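PDB 3MCH: molybdopterin biosynthesis enzyme, MoaB from Thermus thermophilus, which probably takes part in molybdenum cofactor biosynthesis, binding molybdopterin or a precursor through a MogA/MoaB-type alpha/beta domain. Local coordinates for residues V4-V9 with L65-G70; A83-L88 with R114-V119. One frame throughout, in Å; residues are numbered along the deposited sequence.

Contact 1 (V4-V9 with L65-G70)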
loop_
_atom_site.group_PDB
_atom_site.type_symbol
_atom_site.label_atom_id
_atom_site.label_comp_id
_atom_site.label_asym_id
_atom_site.label_seq_id
_atom_site.Cartn_x
_atom_site.Cartn_y
_atom_site.Cartn_z
ATOM N N VAL B 4 12.918 -13.383 18.288
ATOM C CA VAL B 4 12.954 -12.045 17.720
ATOM C C VAL B 4 14.320 -11.380 17.792
ATOM O O VAL B 4 15.036 -11.514 18.778
ATOM C CB VAL B 4 11.955 -11.124 18.459
ATOM C CG1 VAL B 4 11.926 -9.732 17.826
ATOM C CG2 VAL B 4 10.578 -11.749 18.445
ATOM N N GLY B 5 14.655 -10.656 16.732
ATOM C CA GLY B 5 15.896 -9.909 16.690
ATOM C C GLY B 5 15.514 -8.442 16.562
ATOM O O GLY B 5 14.623 -8.101 15.784
ATOM N N ILE B 6 16.156 -7.575 17.336
ATOM C CA ILE B 6 15.871 -6.145 17.274
ATOM C C ILE B 6 17.109 -5.460 16.705
ATOM O O ILE B 6 18.192 -5.550 17.279
ATOM C CB ILE B 6 15.544 -5.575 18.685
ATOM C CG1 ILE B 6 14.292 -6.261 19.241
ATOM C CG2 ILE B 6 15.318 -4.063 18.609
ATOM C CD1 ILE B 6 12.988 -6.166 18.403
ATOM N N LEU B 7 16.947 -4.795 15.565
ATOM C CA LEU B 7 18.058 -4.110 14.915
ATOM C C LEU B 7 17.855 -2.603 14.902
ATOM O O LEU B 7 16.961 -2.099 14.227
ATOM C CB LEU B 7 18.214 -4.608 13.477
ATOM C CG LEU B 7 19.363 -3.988 12.672
ATOM C CD1 LEU B 7 20.688 -4.306 13.350
ATOM C CD2 LEU B 7 19.345 -4.531 11.253
ATOM N N THR B 8 18.690 -1.884 15.647
ATOM C CA THR B 8 18.593 -0.432 15.703
ATOM C C THR B 8 19.511 0.186 14.652
ATOM O O THR B 8 20.738 0.098 14.744
ATOM C CB THR B 8 18.954 0.093 17.106
ATOM O OG1 THR B 8 17.980 -0.379 18.047
ATOM C CG2 THR B 8 18.960 1.620 17.129
ATOM N N VAL B 9 18.893 0.802 13.649
ATOM C CA VAL B 9 19.608 1.426 12.546
ATOM C C VAL B 9 19.845 2.928 12.662
ATOM O O VAL B 9 18.899 3.717 12.611
ATOM C CB VAL B 9 18.825 1.250 11.217
ATOM C CG1 VAL B 9 19.624 1.834 10.056
ATOM C CG2 VAL B 9 18.529 -0.223 10.976
ATOM N N LEU B 65 11.330 -13.453 13.683
ATOM C CA LEU B 65 10.924 -12.070 13.483
ATOM C C LEU B 65 12.096 -11.121 13.622
ATOM O O LEU B 65 12.897 -11.243 14.547
ATOM C CB LEU B 65 9.859 -11.679 14.518
ATOM C CG LEU B 65 9.397 -10.219 14.511
ATOM C CD1 LEU B 65 8.545 -9.948 13.274
ATOM C CD2 LEU B 65 8.592 -9.920 15.775
ATOM N N ILE B 66 12.204 -10.181 12.693
ATOM C CA ILE B 66 13.246 -9.176 12.789
ATOM C C ILE B 66 12.558 -7.824 12.794
ATOM O O ILE B 66 11.837 -7.479 11.858
ATOM C CB ILE B 66 14.234 -9.210 11.609
ATOM C CG1 ILE B 66 15.020 -10.518 11.624
ATOM C CG2 ILE B 66 15.182 -8.003 11.699
ATOM C CD1 ILE B 66 15.780 -10.826 10.337
ATOM N N LEU B 67 12.756 -7.083 13.877
ATOM C CA LEU B 67 12.194 -5.755 14.013
ATOM C C LEU B 67 13.332 -4.749 13.924
ATOM O O LEU B 67 14.147 -4.644 14.846
ATOM C CB LEU B 67 11.478 -5.605 15.364
ATOM C CG LEU B 67 10.290 -6.542 15.609
ATOM C CD1 LEU B 67 9.777 -6.386 17.040
ATOM C CD2 LEU B 67 9.173 -6.230 14.613
ATOM N N THR B 68 13.419 -4.046 12.800
ATOM C CA THR B 68 14.444 -3.019 12.666
ATOM C C THR B 68 13.728 -1.758 13.123
ATOM O O THR B 68 12.496 -1.699 13.105
ATOM C CB THR B 68 14.916 -2.807 11.199
ATOM O OG1 THR B 68 13.873 -2.185 10.432
ATOM C CG2 THR B 68 15.308 -4.128 10.555
ATOM N N ASN B 69 14.481 -0.760 13.563
ATOM C CA ASN B 69 13.872 0.495 13.957
ATOM C C ASN B 69 14.791 1.614 13.491
ATOM O O ASN B 69 16.014 1.513 13.616
ATOM C CB ASN B 69 13.631 0.554 15.476
ATOM C CG ASN B 69 14.915 0.657 16.280
ATOM O OD1 ASN B 69 15.528 1.721 16.362
ATOM N ND2 ASN B 69 15.327 -0.455 16.878
ATOM N N GLY B 70 14.195 2.652 12.912
ATOM C CA GLY B 70 14.957 3.789 12.412
ATOM C C GLY B 70 15.290 3.753 10.929
ATOM O O GLY B 70 15.261 2.694 10.298
HETATM O O HOH W 1 17.255 3.875 15.091
#

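Contact 2 (A83-L88 with R114-V119)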
loop_
_atom_site.group_PDB
_atom_site.type_symbol
_atom_site.label_atom_id
_atom_site.label_comp_id
_atom_site.label_asym_id
_atom_site.label_seq_id
_atom_site.Cartn_x
_atom_site.Cartn_y
_atom_site.Cartn_z
ATOM N N ALA B 83 17.052 -0.864 1.700
ATOM C CA ALA B 83 17.969 -1.950 2.025
ATOM C C ALA B 83 17.203 -3.231 2.326
ATOM O O ALA B 83 17.606 -4.323 1.925
ATOM C CB ALA B 83 18.837 -1.565 3.216
ATOM N N THR B 84 16.086 -3.087 3.029
ATOM C CA THR B 84 15.265 -4.229 3.396
ATOM C C THR B 84 14.552 -4.854 2.202
ATOM O O THR B 84 14.600 -6.070 2.016
ATOM C CB THR B 84 14.210 -3.828 4.451
ATOM O OG1 THR B 84 14.868 -3.299 5.605
ATOM C CG2 THR B 84 13.374 -5.038 4.857
ATOM N N ARG B 85 13.893 -4.024 1.396
ATOM C CA ARG B 85 13.162 -4.518 0.234
ATOM C C ARG B 85 14.021 -5.406 -0.652
ATOM O O ARG B 85 13.559 -6.419 -1.170
ATOM C CB ARG B 85 12.632 -3.359 -0.614
ATOM C CG ARG B 85 11.571 -2.504 0.044
ATOM C CD ARG B 85 10.875 -1.645 -1.007
ATOM N NE ARG B 85 10.041 -2.454 -1.890
ATOM C CZ ARG B 85 9.610 -2.064 -3.085
ATOM N NH1 ARG B 85 9.939 -0.867 -3.557
ATOM N NH2 ARG B 85 8.834 -2.866 -3.805
ATOM N N GLU B 86 15.277 -5.014 -0.819
ATOM C CA GLU B 86 16.204 -5.759 -1.655
ATOM C C GLU B 86 16.499 -7.169 -1.152
ATOM O O GLU B 86 16.992 -8.006 -1.907
ATOM C CB GLU B 86 17.505 -4.966 -1.801
ATOM C CG GLU B 86 17.346 -3.704 -2.643
ATOM C CD GLU B 86 18.446 -2.687 -2.401
ATOM O OE1 GLU B 86 19.610 -3.094 -2.229
ATOM O OE2 GLU B 86 18.143 -1.474 -2.397
ATOM N N LEU B 87 16.185 -7.434 0.114
ATOM C CA LEU B 87 16.433 -8.745 0.713
ATOM C C LEU B 87 15.176 -9.601 0.870
ATOM O O LEU B 87 15.263 -10.778 1.218
ATOM C CB LEU B 87 17.085 -8.577 2.089
ATOM C CG LEU B 87 18.480 -7.952 2.173
ATOM C CD1 LEU B 87 18.858 -7.741 3.631
ATOM C CD2 LEU B 87 19.494 -8.850 1.477
ATOM N N LEU B 88 14.012 -9.016 0.616
ATOM C CA LEU B 88 12.746 -9.731 0.764
ATOM C C LEU B 88 12.353 -10.594 -0.424
ATOM O O LEU B 88 12.589 -10.222 -1.571
ATOM C CB LEU B 88 11.618 -8.735 1.022
ATOM C CG LEU B 88 11.813 -7.790 2.203
ATOM C CD1 LEU B 88 10.635 -6.823 2.271
ATOM C CD2 LEU B 88 11.946 -8.592 3.487
ATOM N N ARG B 114 8.317 5.168 5.727
ATOM C CA ARG B 114 8.426 4.414 4.491
ATOM C C ARG B 114 8.803 2.970 4.803
ATOM O O ARG B 114 9.147 2.202 3.909
ATOM C CB ARG B 114 9.492 5.041 3.586
ATOM C CG ARG B 114 9.265 6.518 3.296
ATOM C CD ARG B 114 10.345 7.068 2.371
ATOM N NE ARG B 114 10.402 6.318 1.122
ATOM C CZ ARG B 114 11.282 5.358 0.854
ATOM N NH1 ARG B 114 12.203 5.023 1.749
ATOM N NH2 ARG B 114 11.231 4.723 -0.309
ATOM N N GLY B 115 8.742 2.604 6.077
ATOM C CA GLY B 115 9.100 1.251 6.462
ATOM C C GLY B 115 8.292 0.200 5.729
ATOM O O GLY B 115 7.093 0.382 5.498
ATOM N N VAL B 116 8.951 -0.887 5.337
ATOM C CA VAL B 116 8.266 -1.976 4.651
ATOM C C VAL B 116 8.154 -3.178 5.584
ATOM O O VAL B 116 8.676 -3.170 6.707
ATOM C CB VAL B 116 9.015 -2.418 3.360
ATOM C CG1 VAL B 116 9.143 -1.239 2.401
ATOM C CG2 VAL B 116 10.391 -2.973 3.702
ATOM N N ALA B 117 7.443 -4.198 5.120
ATOM C CA ALA B 117 7.271 -5.436 5.865
ATOM C C ALA B 117 7.313 -6.549 4.834
ATOM O O ALA B 117 6.764 -6.409 3.740
ATOM C CB ALA B 117 5.930 -5.443 6.594
ATOM N N GLY B 118 7.973 -7.648 5.168
ATOM C CA GLY B 118 8.040 -8.742 4.226
ATOM C C GLY B 118 8.650 -9.993 4.801
ATOM O O GLY B 118 8.971 -10.066 5.989
ATOM N N VAL B 119 8.821 -10.987 3.940
ATOM C CA VAL B 119 9.387 -12.258 4.351
ATOM C C VAL B 119 10.623 -12.607 3.537
ATOM O O VAL B 119 10.681 -12.350 2.337
ATOM C CB VAL B 119 8.354 -13.400 4.168
ATOM C CG1 VAL B 119 8.987 -14.758 4.476
ATOM C CG2 VAL B 119 7.145 -13.147 5.070
#

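Contact 1 (V4-V9 with L65-G70)
Val4 to Val9 and Leu65 to Asn69 are neighbouring inner strands of the parallel part of the mixed sheet of this MogA/MoaB-type domain, their axes 4.6 Å apart. The ladder runs unbroken: Gly5 N donates to Leu65 O, Leu67 N to Gly5 O, Leu7 N to Leu67 O, Asn69 N to Leu7 O and Val9 N to Asn69 O. Weaker CA-H...O contacts fill in between, the shortest from Thr68 CA to Leu7 O at 3.1 Å.

On the face carrying Val4, Ile6, Leu65 and Leu67 the side chains run alongside their cross-strand neighbours. Val4 CG2 meets Leu65 CD2 at 3.8 Å. Ile6 is tighter: its second torsion (chi2 -58°) brings Ile6 CD1 within 3.4 Å of Leu67 CB and 3.5 Å of Leu67 CD1, closer than usual carbon packing.

At the C-terminal end the same face turns polar. Asn69 holds CG between its backbone N and carbonyl carbon (chi1 70°), which carries the amide across to Thr8; ND2 donates to Thr8 OG1 at 2.9 Å, nearly in the amide plane. Thr8 OG1 also bonds to Asp20, so the hydroxyl ties both strands to the residue just ahead of helix 21-30. Water 1 lies 3.0 Å from both Asn69 OD1 and Val9 O, between the two strand ends. Next comes Gly70, whose positive phi (96°) would jam any CB against the preceding carbonyl oxygen.

Helix 21-30 covers the Ile6 and Leu67 face through His23 and Ile26, while helix 47-60 packs Trp57 against Leu7 and Ile66 on the reverse; strand 35-43 flanks Val4 to Val9, and strand 123-128 flanks Leu65 to Asn69.

Contact 2 (A83-L88 with R114-V119)
Val116 sets its two methyls against Thr84 and Arg85 of helix 80-85, and two residues after Val116, Gly118 lies under Leu88: together they seat the helix and the type I turn Arg85 to Leu88 on the strand 117-120 region. This is packing between helix and sheet, mostly carbon against carbon and peptide backbone, burying 259 Å².

The tight part centres on Val116. A chi1 of -59° faces both methyls toward the helix: CG1 comes 3.6 Å from Arg85 CG, and CG2 sits 3.8 Å from Thr84 CG2 as those two side chains slide past one another in opposite directions. Leu88 lays both branches over the backbone of Gly118, CD1 3.8 Å from Gly118 CA and CD2 3.8 Å from Gly118 C. A side chain on Gly118 would run straight into Leu88 CD1, so the glycine lets the leucine press down on the bare strand. CD1 also brushes Val116 CG2 at 4.1 Å. With an alanine at Leu88 the backbone of Gly118 would probably lose its cover and Val116 CG2 one of its apolar neighbours, opening a gap beneath the turn.

The other side is loose and polar. Only the CG and CD part of Arg85 crosses Val116, at about a right angle; its chain then bends at chi3 (70°), and the exposed guanidinium is salt-bridged through NE to Glu91. Just beyond the contact, Arg114 is salt-bridged to Glu82 and reaches Glu91 of the second subunit.

Around this contact, Ile125 of strand 123-128 touches both Thr84 and Leu88, and Leu54 of helix 47-60 backs Thr84. Backbone bonds from Gly118 to Ile125, Ala117 to Val92 and Val119 to Asp89 set strand 117-120 between strands 123-128 and 90-91.

Contacts 1 and 2 follow one another along the chain, and both rest on the same sheet, with centres 12 Å apart and nearest atoms about 5 Å apart. Strand 65-69 of contact 1 leads on to helix 80-85 of contact 2, and Gly70 O bonds to the hydroxyl of Thr80 at the beginning of that helix. Asn127 of strand 123-128 joins the two more directly: its ND2 bonds to Thr68 and Thr84, its OD1 accepts from Val116 N. Gly70 of contact 1 opens the Gly-Gly-Thr-Gly run that in MogA relatives is part of the molybdopterin site, and the Arg114 backbone of contact 2 bonds to Thr72 within it, so both contacts probably lie close to the site.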